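Local coordinates for protein beta-glucuronidase (Dictyoglomus thermophilum, PDB 6XXW) that probably hydrolyses beta-D-glucuronides as a family 2 glycoside hydrolase, releasing glucuronic acid from its conjugates, at residues Asn143-Lys156 with Lys168-Ser180. Sequence-based numbering, arbitrary orientation.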
loop_
_atom_site.group_PDB
_atom_site.type_symbol
_atom_site.label_atom_id
_atom_site.label_comp_id
_atom_site.label_asym_id
_atom_site.label_seq_id
_atom_site.Cartn_x
_atom_site.Cartn_y
_atom_site.Cartn_z
ATOM N N ASN A 143 -7.749 -26.953 -20.744
ATOM C CA ASN A 143 -6.605 -26.566 -19.927
ATOM C C ASN A 143 -6.139 -27.685 -19.004
ATOM O O ASN A 143 -5.292 -27.446 -18.136
ATOM C CB ASN A 143 -6.924 -25.303 -19.107
ATOM C CG ASN A 143 -8.043 -25.517 -18.121
ATOM O OD1 ASN A 143 -8.688 -26.560 -18.132
ATOM N ND2 ASN A 143 -8.277 -24.530 -17.246
ATOM N N THR A 144 -6.656 -28.900 -19.186
ATOM C CA THR A 144 -6.267 -30.036 -18.360
ATOM C C THR A 144 -4.834 -30.436 -18.692
ATOM O O THR A 144 -4.539 -30.813 -19.828
ATOM C CB THR A 144 -7.213 -31.207 -18.614
ATOM O OG1 THR A 144 -8.566 -30.760 -18.437
ATOM C CG2 THR A 144 -6.929 -32.343 -17.634
ATOM N N LEU A 145 -3.946 -30.371 -17.711
ATOM C CA LEU A 145 -2.564 -30.772 -17.951
ATOM C C LEU A 145 -2.398 -32.283 -17.803
ATOM O O LEU A 145 -3.158 -32.950 -17.090
ATOM C CB LEU A 145 -1.626 -30.051 -16.983
ATOM C CG LEU A 145 -1.633 -28.522 -17.069
ATOM C CD1 LEU A 145 -1.058 -27.900 -15.799
ATOM C CD2 LEU A 145 -0.864 -28.078 -18.297
ATOM N N THR A 146 -1.388 -32.821 -18.497
ATOM C CA THR A 146 -0.975 -34.212 -18.367
ATOM C C THR A 146 0.546 -34.269 -18.313
ATOM O O THR A 146 1.235 -33.268 -18.536
ATOM C CB THR A 146 -1.466 -35.082 -19.533
ATOM O OG1 THR A 146 -0.700 -34.765 -20.701
ATOM C CG2 THR A 146 -2.948 -34.858 -19.812
ATOM N N TRP A 147 1.087 -35.461 -18.051
ATOM C CA TRP A 147 2.539 -35.564 -18.018
ATOM C C TRP A 147 3.177 -35.614 -19.397
ATOM O O TRP A 147 4.410 -35.581 -19.480
ATOM C CB TRP A 147 2.983 -36.788 -17.197
ATOM C CG TRP A 147 3.024 -36.459 -15.742
ATOM C CD1 TRP A 147 2.115 -36.830 -14.796
ATOM C CD2 TRP A 147 3.998 -35.651 -15.071
ATOM N NE1 TRP A 147 2.469 -36.315 -13.573
ATOM C CE2 TRP A 147 3.619 -35.583 -13.715
ATOM C CE3 TRP A 147 5.160 -34.990 -15.483
ATOM C CZ2 TRP A 147 4.359 -34.882 -12.767
ATOM C CZ3 TRP A 147 5.894 -34.286 -14.541
ATOM C CH2 TRP A 147 5.490 -34.239 -13.198
ATOM N N ASP A 148 2.407 -35.682 -20.486
ATOM C CA ASP A 148 3.030 -35.651 -21.806
ATOM C C ASP A 148 2.689 -34.394 -22.601
ATOM O O ASP A 148 2.869 -34.375 -23.819
ATOM C CB ASP A 148 2.686 -36.894 -22.624
ATOM C CG ASP A 148 1.230 -37.227 -22.597
ATOM O OD1 ASP A 148 0.406 -36.304 -22.434
ATOM O OD2 ASP A 148 0.911 -38.427 -22.734
ATOM N N VAL A 149 2.211 -33.347 -21.947
ATOM C CA VAL A 149 2.184 -32.018 -22.548
ATOM C C VAL A 149 3.185 -31.170 -21.776
ATOM O O VAL A 149 3.531 -31.474 -20.632
ATOM C CB VAL A 149 0.777 -31.381 -22.533
ATOM C CG1 VAL A 149 0.476 -30.792 -21.162
ATOM C CG2 VAL A 149 0.640 -30.310 -23.638
ATOM N N LEU A 150 3.667 -30.101 -22.416
ATOM C CA LEU A 150 4.590 -29.165 -21.787
ATOM C C LEU A 150 3.935 -27.793 -21.691
ATOM O O LEU A 150 3.481 -27.255 -22.710
ATOM C CB LEU A 150 5.906 -29.047 -22.570
ATOM C CG LEU A 150 6.780 -30.309 -22.607
ATOM C CD1 LEU A 150 7.903 -30.129 -23.602
ATOM C CD2 LEU A 150 7.347 -30.628 -21.219
ATOM N N PRO A 151 3.874 -27.187 -20.502
ATOM C CA PRO A 151 4.379 -27.742 -19.243
ATOM C C PRO A 151 3.445 -28.801 -18.659
ATOM O O PRO A 151 2.234 -28.725 -18.860
ATOM C CB PRO A 151 4.440 -26.518 -18.325
ATOM C CG PRO A 151 3.312 -25.671 -18.794
ATOM C CD PRO A 151 3.271 -25.855 -20.314
ATOM N N PRO A 152 4.012 -29.768 -17.948
ATOM C CA PRO A 152 3.220 -30.896 -17.450
ATOM C C PRO A 152 2.501 -30.619 -16.133
ATOM O O PRO A 152 2.811 -29.695 -15.381
ATOM C CB PRO A 152 4.275 -31.988 -17.256
ATOM C CG PRO A 152 5.497 -31.209 -16.819
ATOM C CD PRO A 152 5.455 -29.951 -17.690
ATOM N N GLY A 153 1.533 -31.486 -15.863
ATOM C CA GLY A 153 0.769 -31.482 -14.631
ATOM C C GLY A 153 -0.101 -32.714 -14.630
ATOM O O GLY A 153 -0.011 -33.557 -15.523
ATOM N N GLU A 154 -0.975 -32.798 -13.628
ATOM C CA GLU A 154 -1.793 -33.994 -13.471
ATOM C C GLU A 154 -3.063 -33.659 -12.707
ATOM O O GLU A 154 -3.016 -32.969 -11.683
ATOM C CB GLU A 154 -1.013 -35.102 -12.751
ATOM C CG GLU A 154 -0.124 -34.614 -11.618
ATOM C CD GLU A 154 0.684 -35.736 -10.973
ATOM O OE1 GLU A 154 0.393 -36.921 -11.253
ATOM O OE2 GLU A 154 1.594 -35.435 -10.165
ATOM N N LEU A 155 -4.195 -34.137 -13.215
ATOM C CA LEU A 155 -5.457 -33.989 -12.512
ATOM C C LEU A 155 -5.565 -35.127 -11.507
ATOM O O LEU A 155 -5.383 -36.294 -11.865
ATOM C CB LEU A 155 -6.621 -34.005 -13.506
ATOM C CG LEU A 155 -8.020 -33.665 -12.976
ATOM C CD1 LEU A 155 -8.060 -32.247 -12.432
ATOM C CD2 LEU A 155 -9.062 -33.853 -14.077
ATOM N N LYS A 156 -5.806 -34.800 -10.245
ATOM C CA LYS A 156 -5.856 -35.815 -9.207
ATOM C C LYS A 156 -7.198 -35.784 -8.496
ATOM O O LYS A 156 -7.742 -34.709 -8.216
ATOM C CB LYS A 156 -4.727 -35.649 -8.193
ATOM C CG LYS A 156 -3.344 -35.952 -8.753
ATOM C CD LYS A 156 -2.305 -35.895 -7.638
ATOM C CE LYS A 156 -0.903 -36.159 -8.160
ATOM N NZ LYS A 156 0.131 -36.146 -7.075
ATOM N N LYS A 168 -11.647 -32.566 -7.082
ATOM C CA LYS A 168 -10.474 -32.840 -7.896
ATOM C C LYS A 168 -9.574 -31.615 -7.918
ATOM O O LYS A 168 -10.034 -30.487 -7.731
ATOM C CB LYS A 168 -10.868 -33.272 -9.320
ATOM C CG LYS A 168 -11.384 -32.157 -10.217
ATOM C CD LYS A 168 -12.012 -32.732 -11.485
ATOM C CE LYS A 168 -12.047 -31.702 -12.605
ATOM N NZ LYS A 168 -12.965 -30.569 -12.285
ATOM N N VAL A 169 -8.272 -31.850 -8.093
ATOM C CA VAL A 169 -7.294 -30.769 -8.156
ATOM C C VAL A 169 -6.407 -30.990 -9.375
ATOM O O VAL A 169 -6.087 -32.130 -9.727
ATOM C CB VAL A 169 -6.443 -30.660 -6.869
ATOM C CG1 VAL A 169 -7.326 -30.409 -5.649
ATOM C CG2 VAL A 169 -5.573 -31.903 -6.660
ATOM N N LEU A 170 -6.040 -29.901 -10.043
ATOM C CA LEU A 170 -5.020 -29.962 -11.080
ATOM C C LEU A 170 -3.702 -29.616 -10.415
ATOM O O LEU A 170 -3.491 -28.473 -10.002
ATOM C CB LEU A 170 -5.333 -29.003 -12.225
ATOM C CG LEU A 170 -4.403 -29.095 -13.430
ATOM C CD1 LEU A 170 -4.547 -30.444 -14.108
ATOM C CD2 LEU A 170 -4.691 -27.944 -14.418
ATOM N N ASN A 171 -2.832 -30.602 -10.271
ATOM C CA ASN A 171 -1.524 -30.356 -9.691
ATOM C C ASN A 171 -0.531 -30.016 -10.790
ATOM O O ASN A 171 -0.553 -30.610 -11.873
ATOM C CB ASN A 171 -1.037 -31.569 -8.896
ATOM C CG ASN A 171 -1.756 -31.705 -7.554
ATOM O OD1 ASN A 171 -2.201 -30.713 -6.968
ATOM N ND2 ASN A 171 -1.872 -32.925 -7.069
ATOM N N TYR A 172 0.338 -29.056 -10.499
ATOM C CA TYR A 172 1.412 -28.693 -11.407
ATOM C C TYR A 172 2.483 -27.962 -10.611
ATOM O O TYR A 172 2.220 -27.394 -9.547
ATOM C CB TYR A 172 0.915 -27.848 -12.584
ATOM C CG TYR A 172 0.166 -26.568 -12.263
ATOM C CD1 TYR A 172 -1.204 -26.584 -12.050
ATOM C CD2 TYR A 172 0.815 -25.329 -12.259
ATOM C CE1 TYR A 172 -1.914 -25.413 -11.801
ATOM C CE2 TYR A 172 0.108 -24.136 -12.010
ATOM C CZ TYR A 172 -1.262 -24.192 -11.790
ATOM O OH TYR A 172 -1.997 -23.047 -11.540
ATOM N N TYR A 173 3.700 -27.996 -11.142
ATOM C CA TYR A 173 4.892 -27.673 -10.375
ATOM C C TYR A 173 5.694 -26.555 -11.015
ATOM O O TYR A 173 6.841 -26.320 -10.625
ATOM C CB TYR A 173 5.735 -28.950 -10.194
ATOM C CG TYR A 173 4.883 -30.045 -9.598
ATOM C CD1 TYR A 173 4.687 -30.122 -8.224
ATOM C CD2 TYR A 173 4.208 -30.950 -10.411
ATOM C CE1 TYR A 173 3.880 -31.106 -7.675
ATOM C CE2 TYR A 173 3.396 -31.930 -9.872
ATOM C CZ TYR A 173 3.238 -32.003 -8.504
ATOM O OH TYR A 173 2.431 -32.977 -7.963
ATOM N N PHE A 174 5.115 -25.853 -11.975
ATOM C CA PHE A 174 5.699 -24.620 -12.475
ATOM C C PHE A 174 5.072 -23.436 -11.747
ATOM O O PHE A 174 3.915 -23.484 -11.330
ATOM C CB PHE A 174 5.517 -24.487 -13.991
ATOM C CG PHE A 174 4.107 -24.676 -14.482
ATOM C CD1 PHE A 174 3.247 -23.575 -14.621
ATOM C CD2 PHE A 174 3.655 -25.928 -14.882
ATOM C CE1 PHE A 174 1.951 -23.732 -15.108
ATOM C CE2 PHE A 174 2.358 -26.096 -15.390
ATOM C CZ PHE A 174 1.503 -25.004 -15.504
ATOM N N ASP A 175 5.858 -22.374 -11.585
ATOM C CA ASP A 175 5.484 -21.252 -10.730
ATOM C C ASP A 175 4.936 -20.094 -11.559
ATOM O O ASP A 175 5.458 -18.981 -11.551
ATOM C CB ASP A 175 6.686 -20.813 -9.902
ATOM C CG ASP A 175 6.360 -19.685 -8.942
ATOM O OD1 ASP A 175 5.318 -19.762 -8.251
ATOM O OD2 ASP A 175 7.148 -18.718 -8.887
ATOM N N PHE A 176 3.901 -20.386 -12.340
ATOM C CA PHE A 176 3.083 -19.339 -12.937
ATOM C C PHE A 176 1.691 -19.919 -13.097
ATOM O O PHE A 176 1.536 -21.130 -13.235
ATOM C CB PHE A 176 3.637 -18.819 -14.276
ATOM C CG PHE A 176 3.951 -19.898 -15.307
ATOM C CD1 PHE A 176 5.170 -20.558 -15.285
ATOM C CD2 PHE A 176 3.039 -20.208 -16.321
ATOM C CE1 PHE A 176 5.474 -21.522 -16.237
ATOM C CE2 PHE A 176 3.330 -21.177 -17.281
ATOM C CZ PHE A 176 4.550 -21.839 -17.235
ATOM N N PHE A 177 0.681 -19.055 -13.046
ATOM C CA PHE A 177 -0.696 -19.533 -13.007
ATOM C C PHE A 177 -1.080 -20.203 -14.322
ATOM O O PHE A 177 -0.711 -19.738 -15.405
ATOM C CB PHE A 177 -1.668 -18.382 -12.718
ATOM C CG PHE A 177 -3.096 -18.834 -12.553
ATOM C CD1 PHE A 177 -3.442 -19.721 -11.537
ATOM C CD2 PHE A 177 -4.085 -18.393 -13.414
ATOM C CE1 PHE A 177 -4.754 -20.143 -11.378
ATOM C CE2 PHE A 177 -5.395 -18.805 -13.258
ATOM C CZ PHE A 177 -5.728 -19.690 -12.247
ATOM N N ASN A 178 -1.867 -21.280 -14.223
ATOM C CA ASN A 178 -2.324 -22.027 -15.400
ATOM C C ASN A 178 -3.483 -21.299 -16.091
ATOM O O ASN A 178 -4.594 -21.814 -16.226
ATOM C CB ASN A 178 -2.721 -23.442 -14.990
ATOM C CG ASN A 178 -3.006 -24.352 -16.184
ATOM O OD1 ASN A 178 -2.279 -24.347 -17.188
ATOM N ND2 ASN A 178 -4.073 -25.137 -16.076
ATOM N N TYR A 179 -3.210 -20.064 -16.516
ATOM C CA TYR A 179 -4.177 -19.307 -17.310
ATOM C C TYR A 179 -4.537 -20.071 -18.580
ATOM O O TYR A 179 -3.684 -20.719 -19.199
ATOM C CB TYR A 179 -3.605 -17.946 -17.702
ATOM C CG TYR A 179 -3.736 -16.833 -16.677
ATOM C CD1 TYR A 179 -4.983 -16.398 -16.231
ATOM C CD2 TYR A 179 -2.593 -16.191 -16.184
ATOM C CE1 TYR A 179 -5.089 -15.366 -15.285
ATOM C CE2 TYR A 179 -2.689 -15.153 -15.253
ATOM C CZ TYR A 179 -3.931 -14.752 -14.809
ATOM O OH TYR A 179 -3.999 -13.724 -13.904
ATOM N N SER A 180 -5.801 -19.966 -18.992
ATOM C CA SER A 180 -6.267 -20.657 -20.180
ATOM C C SER A 180 -7.173 -19.758 -21.007
ATOM O O SER A 180 -7.697 -18.741 -20.533
ATOM C CB SER A 180 -7.016 -21.950 -19.828
ATOM O OG SER A 180 -7.380 -22.638 -21.032
HETATM O O HOH W 1 -7.281 -22.094 -16.243
HETATM O O HOH W 2 4.646 -29.255 -13.384
#
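E154 and N171 bond to each other through both backbone groups, as do K156 and V169, so strands 153-156 and 168-172 run antiparallel as a two-stranded hairpin. The K156 N to V169 O bond is 2.7 Å long and nearly straight at 174°. L155 and L170 form the non-hydrogen-bonded pair between them, on the face opposite E154, N171, K156 and V169.

The loop leading into the first strand packs on the loop leaving the second. L145 CD1 touches both Y172 CB (3.8 Å) and F174 CZ (3.9 Å), meeting F174 at its ring edge, while L170 crosses L145 at about a right angle. The cis proline P151 lays CG over one face of F174 in a CH-pi contact, 3.9 Å from the ring centroid; Y172 CD2 covers the opposite face. CG of F174 stands between the backbone N and carbonyl carbon (chi1 51°), a setting that lays the ring against P151 and brings P152 O to its edge. Cutting F174 back to alanine is likely to leave P151 CG and L145 CD1 facing a gap.

A water donates to P152 O and accepts from Y173 N. In the modelled conformer of E154, OE1 lies in the plane of the W147 indole, whose N-H reaches it from above the carboxylate plane, and OE2 pairs with K156 NZ at 3.5 Å. Y173 OH adds a weak bond to OE2. This sugar-binding-domain hairpin thus combines backbone pairing, an aromatic-proline core and, in that conformer, a carboxylate whose charge K156 may offset.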